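Local coordinates for mitotic checkpoint control protein kinase BUB1 (Drosophila melanogaster, PDB 6JKK) that probably binds ATP and phosphorylates proteins through its kinase domain, as part of mitotic checkpoint control at the kinetochore, at residues C164-I169 / V253-V258; D171-M176 / L203-F208; L247-L252 / P308-L313; E292-T297 / T315-A320. All coordinates share one frame; numbering follows the deposited sequence.

Interaction 1 of 4, residues C164-I169 / V253-V258; sequences CQMLDI and VSVMHV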
loop_
_atom_site.group_PDB
_atom_site.type_symbol
_atom_site.label_atom_id
_atom_site.label_comp_id
_atom_site.label_asym_id
_atom_site.label_seq_id
_atom_site.Cartn_x
_atom_site.Cartn_y
_atom_site.Cartn_z
ATOM N N CYS A 164 0.856 -2.245 13.603
ATOM C CA CYS A 164 1.681 -3.430 13.759
ATOM C C CYS A 164 1.587 -4.278 12.499
ATOM O O CYS A 164 2.585 -4.826 12.026
ATOM C CB CYS A 164 1.207 -4.231 14.971
ATOM S SG CYS A 164 2.333 -5.541 15.494
ATOM N N GLN A 165 0.378 -4.389 11.961
ATOM C CA GLN A 165 0.168 -5.139 10.731
ATOM C C GLN A 165 0.855 -4.484 9.542
ATOM O O GLN A 165 1.501 -5.168 8.742
ATOM C CB GLN A 165 -1.323 -5.279 10.432
ATOM C CG GLN A 165 -2.092 -6.137 11.419
ATOM C CD GLN A 165 -3.562 -6.214 11.062
ATOM O OE1 GLN A 165 -3.910 -6.523 9.925
ATOM N NE2 GLN A 165 -4.431 -5.910 12.020
ATOM N N MET A 166 0.696 -3.169 9.413
ATOM C CA MET A 166 1.279 -2.449 8.283
ATOM C C MET A 166 2.793 -2.547 8.313
ATOM O O MET A 166 3.431 -2.647 7.268
ATOM C CB MET A 166 0.851 -0.975 8.282
ATOM C CG MET A 166 -0.576 -0.743 7.832
ATOM S SD MET A 166 -0.965 1.011 7.714
ATOM C CE MET A 166 -0.855 1.477 9.448
ATOM N N LEU A 167 3.366 -2.501 9.510
ATOM C CA LEU A 167 4.807 -2.659 9.664
ATOM C C LEU A 167 5.248 -4.036 9.183
ATOM O O LEU A 167 6.297 -4.174 8.550
ATOM C CB LEU A 167 5.213 -2.464 11.127
ATOM C CG LEU A 167 5.392 -1.017 11.570
ATOM C CD1 LEU A 167 5.258 -0.908 13.083
ATOM C CD2 LEU A 167 6.736 -0.499 11.095
ATOM N N ASP A 168 4.454 -5.058 9.489
ATOM C CA ASP A 168 4.812 -6.426 9.099
ATOM C C ASP A 168 4.767 -6.552 7.579
ATOM O O ASP A 168 5.640 -7.169 6.968
ATOM C CB ASP A 168 3.850 -7.432 9.742
ATOM C CG ASP A 168 4.551 -8.681 10.260
ATOM O OD1 ASP A 168 5.799 -8.682 10.379
ATOM O OD2 ASP A 168 3.836 -9.658 10.580
ATOM N N ILE A 169 3.753 -5.950 6.967
ATOM C CA ILE A 169 3.588 -6.034 5.515
ATOM C C ILE A 169 4.731 -5.332 4.774
ATOM O O ILE A 169 5.274 -5.862 3.800
ATOM C CB ILE A 169 2.219 -5.453 5.082
ATOM C CG1 ILE A 169 1.085 -6.349 5.598
ATOM C CG2 ILE A 169 2.136 -5.320 3.571
ATOM C CD1 ILE A 169 -0.311 -5.716 5.500
ATOM N N VAL A 253 4.400 6.279 8.178
ATOM C CA VAL A 253 4.085 7.259 9.217
ATOM C C VAL A 253 2.872 8.090 8.827
ATOM O O VAL A 253 1.991 8.343 9.655
ATOM C CB VAL A 253 5.278 8.188 9.515
ATOM C CG1 VAL A 253 4.888 9.262 10.516
ATOM C CG2 VAL A 253 6.432 7.390 10.061
ATOM N N SER A 254 2.825 8.508 7.564
ATOM C CA SER A 254 1.726 9.338 7.094
ATOM C C SER A 254 0.398 8.606 7.299
ATOM O O SER A 254 -0.603 9.223 7.667
ATOM C CB SER A 254 1.919 9.725 5.624
ATOM O OG SER A 254 1.354 8.751 4.763
ATOM N N VAL A 255 0.395 7.289 7.091
ATOM C CA VAL A 255 -0.821 6.498 7.293
ATOM C C VAL A 255 -1.174 6.389 8.781
ATOM O O VAL A 255 -2.338 6.537 9.165
ATOM C CB VAL A 255 -0.699 5.083 6.696
ATOM C CG1 VAL A 255 -1.979 4.298 6.946
ATOM C CG2 VAL A 255 -0.432 5.157 5.204
ATOM N N MET A 256 -0.173 6.123 9.613
ATOM C CA MET A 256 -0.395 6.061 11.056
ATOM C C MET A 256 -0.955 7.391 11.548
ATOM O O MET A 256 -1.835 7.420 12.405
ATOM C CB MET A 256 0.904 5.741 11.803
ATOM C CG MET A 256 1.543 4.409 11.444
ATOM S SD MET A 256 3.055 4.223 12.409
ATOM C CE MET A 256 3.659 2.654 11.762
ATOM N N HIS A 257 -0.452 8.488 10.986
ATOM C CA HIS A 257 -0.888 9.832 11.368
ATOM C C HIS A 257 -2.363 10.083 11.044
ATOM O O HIS A 257 -3.092 10.682 11.844
ATOM C CB HIS A 257 -0.006 10.882 10.677
ATOM C CG HIS A 257 -0.218 12.279 11.167
ATOM N ND1 HIS A 257 -1.285 13.055 10.768
ATOM C CD2 HIS A 257 0.512 13.050 12.010
ATOM C CE1 HIS A 257 -1.212 14.238 11.354
ATOM N NE2 HIS A 257 -0.130 14.261 12.113
ATOM N N VAL A 258 -2.798 9.642 9.867
ATOM C CA VAL A 258 -4.197 9.819 9.462
ATOM C C VAL A 258 -5.125 9.013 10.369
ATOM O O VAL A 258 -6.202 9.485 10.748
ATOM C CB VAL A 258 -4.416 9.423 7.982
ATOM C CG1 VAL A 258 -5.880 9.546 7.603
ATOM C CG2 VAL A 258 -3.592 10.308 7.081
#

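Interaction 2 of 4, residues D171-M176 / L203-F208; sequences DHLHAM and LQLIDF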
loop_
_atom_site.group_PDB
_atom_site.type_symbol
_atom_site.label_atom_id
_atom_site.label_comp_id
_atom_site.label_asym_id
_atom_site.label_seq_id
_atom_site.Cartn_x
_atom_site.Cartn_y
_atom_site.Cartn_z
ATOM N N ASP A 171 7.755 -4.583 6.067
ATOM C CA ASP A 171 8.986 -5.305 6.377
ATOM C C ASP A 171 9.199 -6.465 5.402
ATOM O O ASP A 171 10.281 -6.625 4.831
ATOM C CB ASP A 171 8.948 -5.812 7.823
ATOM C CG ASP A 171 10.328 -6.159 8.369
ATOM O OD1 ASP A 171 11.307 -5.444 8.055
ATOM O OD2 ASP A 171 10.431 -7.146 9.128
ATOM N N HIS A 172 8.161 -7.268 5.189
ATOM C CA HIS A 172 8.278 -8.395 4.267
ATOM C C HIS A 172 8.431 -7.932 2.822
ATOM O O HIS A 172 9.101 -8.591 2.028
ATOM C CB HIS A 172 7.080 -9.340 4.397
ATOM C CG HIS A 172 7.154 -10.247 5.587
ATOM N ND1 HIS A 172 6.753 -9.857 6.848
ATOM C CD2 HIS A 172 7.588 -11.523 5.710
ATOM C CE1 HIS A 172 6.937 -10.853 7.695
ATOM N NE2 HIS A 172 7.438 -11.878 7.029
ATOM N N LEU A 173 7.813 -6.804 2.477
ATOM C CA LEU A 173 7.961 -6.267 1.120
ATOM C C LEU A 173 9.399 -5.812 0.858
ATOM O O LEU A 173 9.967 -6.083 -0.201
ATOM C CB LEU A 173 6.990 -5.102 0.883
ATOM C CG LEU A 173 6.967 -4.546 -0.545
ATOM C CD1 LEU A 173 6.211 -5.483 -1.475
ATOM C CD2 LEU A 173 6.353 -3.158 -0.589
ATOM N N HIS A 174 9.988 -5.112 1.825
ATOM C CA HIS A 174 11.351 -4.629 1.666
ATOM C C HIS A 174 12.346 -5.796 1.649
ATOM O O HIS A 174 13.361 -5.747 0.963
ATOM C CB HIS A 174 11.677 -3.599 2.758
ATOM C CG HIS A 174 10.929 -2.308 2.600
ATOM N ND1 HIS A 174 11.049 -1.261 3.489
ATOM C CD2 HIS A 174 10.054 -1.899 1.650
ATOM C CE1 HIS A 174 10.281 -0.261 3.091
ATOM N NE2 HIS A 174 9.665 -0.623 1.978
ATOM N N ALA A 175 12.034 -6.867 2.372
ATOM C CA ALA A 175 12.895 -8.049 2.384
ATOM C C ALA A 175 12.973 -8.705 1.007
ATOM O O ALA A 175 13.922 -9.443 0.701
ATOM C CB ALA A 175 12.402 -9.047 3.415
ATOM N N MET A 176 11.957 -8.449 0.189
ATOM C CA MET A 176 11.910 -8.937 -1.183
ATOM C C MET A 176 12.536 -7.936 -2.159
ATOM O O MET A 176 12.563 -8.175 -3.368
ATOM C CB MET A 176 10.460 -9.237 -1.590
ATOM C CG MET A 176 9.858 -10.465 -0.899
ATOM S SD MET A 176 8.187 -10.888 -1.456
ATOM C CE MET A 176 7.188 -9.717 -0.525
ATOM N N LEU A 203 -5.155 -6.731 6.598
ATOM C CA LEU A 203 -4.870 -5.692 5.608
ATOM C C LEU A 203 -4.207 -6.234 4.343
ATOM O O LEU A 203 -3.546 -7.273 4.369
ATOM C CB LEU A 203 -3.945 -4.638 6.216
ATOM C CG LEU A 203 -4.467 -3.304 6.744
ATOM C CD1 LEU A 203 -5.952 -3.320 7.075
ATOM C CD2 LEU A 203 -3.638 -2.880 7.945
ATOM N N GLN A 204 -4.364 -5.507 3.241
ATOM C CA GLN A 204 -3.692 -5.854 1.987
ATOM C C GLN A 204 -3.167 -4.589 1.320
ATOM O O GLN A 204 -3.901 -3.609 1.165
ATOM C CB GLN A 204 -4.653 -6.582 1.046
ATOM C CG GLN A 204 -4.027 -7.045 -0.273
ATOM C CD GLN A 204 -5.017 -7.783 -1.154
ATOM O OE1 GLN A 204 -5.652 -7.189 -2.028
ATOM N NE2 GLN A 204 -5.157 -9.083 -0.925
ATOM N N LEU A 205 -1.894 -4.614 0.937
ATOM C CA LEU A 205 -1.272 -3.502 0.219
ATOM C C LEU A 205 -1.562 -3.645 -1.274
ATOM O O LEU A 205 -1.383 -4.727 -1.842
ATOM C CB LEU A 205 0.239 -3.515 0.457
ATOM C CG LEU A 205 1.066 -2.393 -0.171
ATOM C CD1 LEU A 205 0.670 -1.057 0.423
ATOM C CD2 LEU A 205 2.557 -2.649 0.032
ATOM N N ILE A 206 -2.007 -2.558 -1.905
ATOM C CA ILE A 206 -2.408 -2.585 -3.314
ATOM C C ILE A 206 -1.747 -1.462 -4.113
ATOM O O ILE A 206 -1.122 -0.559 -3.539
ATOM C CB ILE A 206 -3.937 -2.419 -3.448
ATOM C CG1 ILE A 206 -4.354 -1.005 -3.020
ATOM C CG2 ILE A 206 -4.678 -3.466 -2.609
ATOM C CD1 ILE A 206 -5.826 -0.632 -3.304
ATOM N N ASP A 207 -1.909 -1.519 -5.436
ATOM C CA ASP A 207 -1.511 -0.440 -6.339
ATOM C C ASP A 207 0.003 -0.272 -6.445
ATOM O O ASP A 207 0.569 0.709 -5.964
ATOM C CB ASP A 207 -2.193 0.885 -5.961
ATOM C CG ASP A 207 -3.585 1.022 -6.562
ATOM O OD1 ASP A 207 -4.425 1.735 -5.963
ATOM O OD2 ASP A 207 -3.841 0.432 -7.634
ATOM N N PHE A 208 0.634 -1.233 -7.108
ATOM C CA PHE A 208 2.080 -1.246 -7.293
ATOM C C PHE A 208 2.491 -0.581 -8.600
ATOM O O PHE A 208 3.522 -0.922 -9.183
ATOM C CB PHE A 208 2.586 -2.686 -7.235
ATOM C CG PHE A 208 2.298 -3.359 -5.925
ATOM C CD1 PHE A 208 3.101 -3.113 -4.817
ATOM C CD2 PHE A 208 1.213 -4.219 -5.792
ATOM C CE1 PHE A 208 2.832 -3.719 -3.596
ATOM C CE2 PHE A 208 0.937 -4.834 -4.578
ATOM C CZ PHE A 208 1.747 -4.583 -3.479
#

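Interaction 3 of 4, residues L247-L252 / P308-L313; sequences LDLYGL and PNLQQL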
loop_
_atom_site.group_PDB
_atom_site.type_symbol
_atom_site.label_atom_id
_atom_site.label_comp_id
_atom_site.label_asym_id
_atom_site.label_seq_id
_atom_site.Cartn_x
_atom_site.Cartn_y
_atom_site.Cartn_z
ATOM N N LEU A 247 11.442 6.091 1.658
ATOM C CA LEU A 247 10.239 6.638 1.022
ATOM C C LEU A 247 8.978 5.929 1.513
ATOM O O LEU A 247 7.947 6.565 1.759
ATOM C CB LEU A 247 10.343 6.544 -0.509
ATOM C CG LEU A 247 9.205 7.179 -1.314
ATOM C CD1 LEU A 247 9.120 8.674 -1.019
ATOM C CD2 LEU A 247 9.361 6.942 -2.806
ATOM N N ASP A 248 9.067 4.608 1.645
ATOM C CA ASP A 248 7.955 3.812 2.152
ATOM C C ASP A 248 7.740 4.049 3.641
ATOM O O ASP A 248 6.603 4.109 4.107
ATOM C CB ASP A 248 8.219 2.328 1.906
ATOM C CG ASP A 248 7.786 1.883 0.536
ATOM O OD1 ASP A 248 7.287 2.735 -0.233
ATOM O OD2 ASP A 248 7.945 0.682 0.233
ATOM N N LEU A 249 8.838 4.183 4.379
ATOM C CA LEU A 249 8.767 4.342 5.831
ATOM C C LEU A 249 8.153 5.705 6.160
ATOM O O LEU A 249 7.433 5.859 7.147
ATOM C CB LEU A 249 10.153 4.163 6.463
ATOM C CG LEU A 249 10.816 2.815 6.151
ATOM C CD1 LEU A 249 12.111 2.631 6.911
ATOM C CD2 LEU A 249 9.871 1.655 6.442
ATOM N N TYR A 250 8.414 6.681 5.302
ATOM C CA TYR A 250 7.750 7.979 5.400
ATOM C C TYR A 250 6.255 7.806 5.153
ATOM O O TYR A 250 5.431 8.327 5.910
ATOM C CB TYR A 250 8.356 8.958 4.390
ATOM C CG TYR A 250 7.685 10.316 4.346
ATOM C CD1 TYR A 250 8.069 11.329 5.211
ATOM C CD2 TYR A 250 6.676 10.583 3.430
ATOM C CE1 TYR A 250 7.462 12.571 5.170
ATOM C CE2 TYR A 250 6.064 11.812 3.378
ATOM C CZ TYR A 250 6.459 12.803 4.251
ATOM O OH TYR A 250 5.848 14.030 4.198
ATOM N N GLY A 251 5.905 7.058 4.106
ATOM C CA GLY A 251 4.509 6.798 3.785
ATOM C C GLY A 251 3.773 6.102 4.913
ATOM O O GLY A 251 2.610 6.425 5.217
ATOM N N LEU A 252 4.464 5.149 5.540
ATOM C CA LEU A 252 3.940 4.415 6.689
ATOM C C LEU A 252 3.517 5.353 7.814
ATOM O O LEU A 252 2.417 5.229 8.357
ATOM C CB LEU A 252 4.998 3.447 7.223
ATOM C CG LEU A 252 4.723 1.946 7.168
ATOM C CD1 LEU A 252 5.787 1.188 7.950
ATOM C CD2 LEU A 252 3.335 1.618 7.695
ATOM N N PRO A 308 15.909 1.242 9.767
ATOM C CA PRO A 308 15.526 0.882 11.136
ATOM C C PRO A 308 14.888 -0.501 11.216
ATOM O O PRO A 308 14.287 -0.961 10.241
ATOM C CB PRO A 308 14.480 1.944 11.497
ATOM C CG PRO A 308 14.012 2.505 10.189
ATOM C CD PRO A 308 15.225 2.463 9.311
ATOM N N ASN A 309 15.019 -1.152 12.369
ATOM C CA ASN A 309 14.409 -2.463 12.591
ATOM C C ASN A 309 12.896 -2.326 12.784
ATOM O O ASN A 309 12.436 -1.907 13.849
ATOM C CB ASN A 309 15.061 -3.144 13.808
ATOM C CG ASN A 309 14.636 -4.602 13.979
ATOM O OD1 ASN A 309 13.496 -4.967 13.712
ATOM N ND2 ASN A 309 15.560 -5.436 14.441
ATOM N N LEU A 310 12.127 -2.688 11.759
ATOM C CA LEU A 310 10.671 -2.572 11.813
ATOM C C LEU A 310 10.047 -3.556 12.815
ATOM O O LEU A 310 8.980 -3.290 13.376
ATOM C CB LEU A 310 10.057 -2.769 10.420
ATOM C CG LEU A 310 10.527 -1.835 9.302
ATOM C CD1 LEU A 310 9.667 -1.985 8.050
ATOM C CD2 LEU A 310 10.517 -0.387 9.768
ATOM N N GLN A 311 10.708 -4.690 13.037
ATOM C CA GLN A 311 10.209 -5.671 13.995
ATOM C C GLN A 311 10.301 -5.162 15.428
ATOM O O GLN A 311 9.426 -5.456 16.242
ATOM C CB GLN A 311 10.934 -7.015 13.850
ATOM C CG GLN A 311 10.565 -7.759 12.558
ATOM C CD GLN A 311 9.058 -7.944 12.377
ATOM O OE1 GLN A 311 8.337 -8.261 13.327
ATOM N NE2 GLN A 311 8.578 -7.757 11.146
ATOM N N GLN A 312 11.350 -4.401 15.735
ATOM C CA GLN A 312 11.479 -3.788 17.067
ATOM C C GLN A 312 10.325 -2.813 17.310
ATOM O O GLN A 312 9.817 -2.686 18.429
ATOM C CB GLN A 312 12.819 -3.061 17.200
ATOM C CG GLN A 312 12.899 -2.083 18.380
ATOM C CD GLN A 312 12.780 -2.768 19.730
ATOM O OE1 GLN A 312 13.150 -3.932 19.884
ATOM N NE2 GLN A 312 12.262 -2.044 20.719
ATOM N N LEU A 313 9.900 -2.129 16.256
ATOM C CA LEU A 313 8.760 -1.227 16.369
ATOM C C LEU A 313 7.476 -2.018 16.620
ATOM O O LEU A 313 6.625 -1.601 17.413
ATOM C CB LEU A 313 8.628 -0.351 15.122
ATOM C CG LEU A 313 9.770 0.638 14.901
ATOM C CD1 LEU A 313 9.518 1.493 13.666
ATOM C CD2 LEU A 313 9.970 1.510 16.128
#

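Interaction 4 of 4, residues E292-T297 / T315-A320; sequences ENIFRT and TQLKCA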
loop_
_atom_site.group_PDB
_atom_site.type_symbol
_atom_site.label_atom_id
_atom_site.label_comp_id
_atom_site.label_asym_id
_atom_site.label_seq_id
_atom_site.Cartn_x
_atom_site.Cartn_y
_atom_site.Cartn_z
ATOM N N GLU A 292 6.042 8.624 19.699
ATOM C CA GLU A 292 7.163 9.496 19.354
ATOM C C GLU A 292 8.392 8.687 18.915
ATOM O O GLU A 292 9.070 9.068 17.958
ATOM C CB GLU A 292 7.477 10.476 20.490
ATOM C CG GLU A 292 6.397 11.553 20.657
ATOM C CD GLU A 292 6.710 12.568 21.741
ATOM O OE1 GLU A 292 7.611 12.307 22.565
ATOM O OE2 GLU A 292 6.042 13.625 21.770
ATOM N N ASN A 293 8.657 7.566 19.591
ATOM C CA ASN A 293 9.697 6.630 19.157
ATOM C C ASN A 293 9.463 6.160 17.725
ATOM O O ASN A 293 10.357 6.223 16.878
ATOM C CB ASN A 293 9.756 5.397 20.076
ATOM C CG ASN A 293 10.568 5.629 21.344
ATOM O OD1 ASN A 293 11.242 6.650 21.499
ATOM N ND2 ASN A 293 10.520 4.658 22.255
ATOM N N ILE A 294 8.256 5.664 17.467
ATOM C CA ILE A 294 7.901 5.138 16.157
ATOM C C ILE A 294 8.046 6.190 15.055
ATOM O O ILE A 294 8.683 5.935 14.032
ATOM C CB ILE A 294 6.465 4.565 16.156
ATOM C CG1 ILE A 294 6.365 3.381 17.122
ATOM C CG2 ILE A 294 6.056 4.137 14.742
ATOM C CD1 ILE A 294 4.930 2.969 17.435
ATOM N N PHE A 295 7.471 7.368 15.274
ATOM C CA PHE A 295 7.525 8.439 14.283
ATOM C C PHE A 295 8.967 8.892 14.046
ATOM O O PHE A 295 9.398 9.045 12.899
ATOM C CB PHE A 295 6.663 9.631 14.719
ATOM C CG PHE A 295 5.184 9.331 14.801
ATOM C CD1 PHE A 295 4.664 8.139 14.308
ATOM C CD2 PHE A 295 4.316 10.257 15.374
ATOM C CE1 PHE A 295 3.303 7.871 14.386
ATOM C CE2 PHE A 295 2.957 9.999 15.459
ATOM C CZ PHE A 295 2.449 8.804 14.962
ATOM N N ARG A 296 9.717 9.091 15.128
ATOM C CA ARG A 296 11.092 9.574 15.018
ATOM C C ARG A 296 11.990 8.573 14.297
ATOM O O ARG A 296 12.819 8.950 13.464
ATOM C CB ARG A 296 11.670 9.901 16.396
ATOM C CG ARG A 296 13.014 10.614 16.338
ATOM C CD ARG A 296 13.573 10.920 17.726
ATOM N NE ARG A 296 12.581 10.794 18.790
ATOM C CZ ARG A 296 12.469 9.732 19.585
ATOM N NH1 ARG A 296 13.284 8.696 19.437
ATOM N NH2 ARG A 296 11.539 9.702 20.527
ATOM N N THR A 297 11.811 7.296 14.618
ATOM C CA THR A 297 12.632 6.233 14.048
ATOM C C THR A 297 12.369 6.070 12.555
ATOM O O THR A 297 13.294 5.854 11.763
ATOM C CB THR A 297 12.360 4.906 14.764
ATOM O OG1 THR A 297 12.691 5.042 16.150
ATOM C CG2 THR A 297 13.184 3.785 14.165
ATOM N N THR A 315 7.366 -4.839 18.143
ATOM C CA THR A 315 7.494 -5.249 19.545
ATOM C C THR A 315 7.003 -4.155 20.493
ATOM O O THR A 315 6.312 -4.438 21.480
ATOM C CB THR A 315 8.937 -5.649 19.878
ATOM O OG1 THR A 315 9.284 -6.814 19.114
ATOM C CG2 THR A 315 9.091 -5.965 21.375
ATOM N N GLN A 316 7.341 -2.906 20.186
ATOM C CA GLN A 316 6.916 -1.797 21.031
ATOM C C GLN A 316 5.397 -1.707 21.078
ATOM O O GLN A 316 4.812 -1.528 22.153
ATOM C CB GLN A 316 7.531 -0.477 20.552
ATOM C CG GLN A 316 9.053 -0.400 20.733
ATOM C CD GLN A 316 9.576 1.017 20.599
ATOM O OE1 GLN A 316 9.059 1.942 21.231
ATOM N NE2 GLN A 316 10.601 1.197 19.772
ATOM N N LEU A 317 4.767 -1.840 19.914
ATOM C CA LEU A 317 3.314 -1.802 19.812
ATOM C C LEU A 317 2.648 -2.973 20.536
ATOM O O LEU A 317 1.641 -2.788 21.221
ATOM C CB LEU A 317 2.889 -1.765 18.342
ATOM C CG LEU A 317 3.217 -0.474 17.597
ATOM C CD1 LEU A 317 3.209 -0.705 16.083
ATOM C CD2 LEU A 317 2.229 0.625 17.976
ATOM N N LYS A 318 3.204 -4.172 20.383
ATOM C CA LYS A 318 2.657 -5.351 21.047
ATOM C C LYS A 318 2.716 -5.211 22.564
ATOM O O LYS A 318 1.820 -5.674 23.277
ATOM C CB LYS A 318 3.440 -6.593 20.642
ATOM C CG LYS A 318 3.540 -6.795 19.153
ATOM C CD LYS A 318 2.469 -7.694 18.624
ATOM C CE LYS A 318 3.088 -8.727 17.705
ATOM N NZ LYS A 318 4.346 -9.202 18.332
ATOM N N CYS A 319 3.783 -4.589 23.058
ATOM C CA CYS A 319 3.949 -4.393 24.498
ATOM C C CYS A 319 2.872 -3.461 25.038
ATOM O O CYS A 319 2.331 -3.677 26.117
ATOM C CB CYS A 319 5.327 -3.814 24.812
ATOM S SG CYS A 319 6.683 -4.993 24.674
ATOM N N ALA A 320 2.563 -2.421 24.275
ATOM C CA ALA A 320 1.535 -1.478 24.680
ATOM C C ALA A 320 0.165 -2.146 24.628
ATOM O O ALA A 320 -0.664 -1.952 25.521
ATOM C CB ALA A 320 1.571 -0.236 23.795
HETATM O O HOH W 1 12.210 3.705 18.759
#

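Interaction 1 of 4, residues C164-I169 / V253-V258
Met-166 and Met-256 mark the nearest backbone approach of two almost antiparallel helical segments, their CA atoms 9.1 Å apart. The axes of 164-169 and 253-258 make an angle of 165° and come no closer than 11.1 Å, a wide spacing that long side chains have to bridge. Met-166 reaches about half-way across. Its chain runs straight to the sulfur and then bends (chi3 -66°), so that SD lies 3.5 Å from Val-255 CG1 while CE turns off beside the same methyl, 3.9 Å from CG1 of Val-255. That CE also approaches the flank of Met-256, 4.3 Å from Met-256 CG.

These helices, 156-175 and 246-261, belong to the helical C-terminal lobe of the protein kinase fold; by chain order they correspond to helices E and F, the latter running through the lobe's core. Met-256 behaves unlike Met-166: its chain stays extended beyond CG (chi3 -177°), which delivers its terminal methyl to Leu-167 at about a right angle, with CE 4.1 Å from Leu-167 CG and equally far from CD1 of Leu-167. All four touching residues are buried, and the contacts are wholly apolar. Further helices pack on the same side chains: Ile-294 and Leu-298 of helix 288-299 touch Met-256, and Leu-310 and Leu-317 of helix 310-322 touch Leu-167.

Interaction 2 of 4, residues D171-M176 / L203-F208
Leu-173 meets both Leu-205 and Phe-208, which lie on either side of Ile-206 and Asp-207; Asp-207 and Phe-208 are the first two residues of the kinase DFG motif. Of the three touching residues, Leu-173 has the most surface buried here. Leu-173 CA lies 9.7 Å from Leu-205 CA, so helix 156-175 and strand 203-205 are joined by side chains alone. Leu-173 swings CG anti to its own nitrogen (chi1 -175°), which sends the isobutyl fork toward the strand, and the two methyls then divide the work: CD2 touches Leu-205 CD2 at 3.9 Å, and CD1 approaches Phe-208 CE1 at 4.4 Å. Leu-205 has nearly the same conformation, and the two leucines cross at about a right angle, meeting through one methyl each. The aromatic contact is looser, with the Leu-173 methyl placed obliquely to the ring.

The contact therefore backs the DFG phenylalanine from the C-lobe side. Ile-97, Cys-98 and Ile-101 of helix 92-104 also touch Phe-208, and the ring meets that of His-180; this is consistent with the hydrophobic regulatory spine that kinases build from the DFG phenylalanine and the catalytic-loop histidine. Next to it, Asp-207 forms a salt bridge with Lys-85, the predicted ATP-binding lysine. A glycerol, probably from the crystallisation liquor, is hydrogen-bonded to the backbone nitrogens of Asp-207 and Phe-208. The Phe-208 ring also folds back against its own chain: Ile-206 C sits 4.3 Å above one face, offset toward the rim.

Interaction 3 of 4, residues L247-L252 / P308-L313
Leu-249 spreads its two methyls over Pro-308 and Leu-310. CD1 reaches the CG-CD side of the proline ring, 3.8 Å from Pro-308 CG and 3.9 Å from Pro-308 CD. CD2 faces both methyls of Leu-310, 4.0 Å from each of CD1 and CD2, the two side chains crossing at a slant. With CG anti to its carbonyl carbon (chi1 -57°), the Leu-249 fork is held out from helix 246-261 so that each methyl has its own partner.

The site lies in the C-terminal lobe of the kinase fold, where helix 246-261 packs against the start of helix 310-322. Asn-309 is the N-cap of that later helix: its OD1 accepts from Gln-312 N at 3.0 Å, with the donor above the carbonyl plane, and more weakly from Gln-311 N. The capping residue lies between the two that Leu-249 touches. Replacing Leu-249 with an alanine would probably open a gap between the helices and leave the Pro-308 ring and the Leu-310 methyls without this apolar contact. One residue earlier, Asp-248 accepts from the backbone nitrogens of His-180 and Ala-181, tying this helix to the catalytic loop, and from His-174 NE2, tying it to helix 156-175.

Interaction 4 of 4, residues E292-T297 / T315-A320
Asn-293 and Gln-316 make the polar half of this contact, and the asparagine can be followed outward from its helix. CB lies 3.7 Å and CG 4.0 Å from Gln-316 OE1; CG sits beside the backbone nitrogen (chi1 -83°), turning the amide toward helix 310-322. At the tip the two heteroatoms part. ND2 donates to Gln-316 OE1 at 3.2 Å in a nearly straight bond (164°), the acceptor lying close to the asparagine's amide plane; the two amides stand 76° apart. OD1 takes Arg-296 NH2 at 3.2 Å on a lone pair in its carbonyl plane. A serine in place of Asn-293 would probably leave Gln-316 OE1 and Arg-296 NH2 without their shared partner and the glutamine amide freer to turn.

Beside this pair, Ile-294 CD1 packs against Leu-317 CD2 at 3.6 Å, crossing at about a right angle on the buried side. In the C-terminal lobe of the kinase fold, the contact joins helices 288-299 and 310-322. A water adds a second link: it accepts from Gln-316 NE2 at 3.1 Å and donates to Thr-297 OG1 at 3.0 Å. That hydroxyl in turn donates to Asn-293 O at 2.7 Å. A guanidinium N-H can only donate, so Asn-293 OD1 must accept and ND2 donate; Gln-316 OE1 then accepts, which leaves NE2 to the water and sets the flip of both amides.

Interactions 1, 3 and 4 form one helical packing in the C-terminal lobe, with interaction 4 at its more exposed end and interaction 2 at its edge toward the active site. Interactions 1 and 3, centred about 8 Å apart, share helix 246-261, and Leu-252 packs on Met-166 and Leu-167. Interaction 4 lies about 11 Å from interaction 1, joined by Leu-167 with Leu-317 and Met-256 with Ile-294. Gln-311 NE2 probably bonds both Asp-168 OD1 (3.0 Å) and Asp-171 OD2 (2.8 Å), linking interaction 3 to 1 and 2. Interaction 2 alone lies beside the predicted ATP site: the Phe-208 side chain is about 7 Å from that of Lys-85. Interaction 4 is centred about 20 Å from interaction 2.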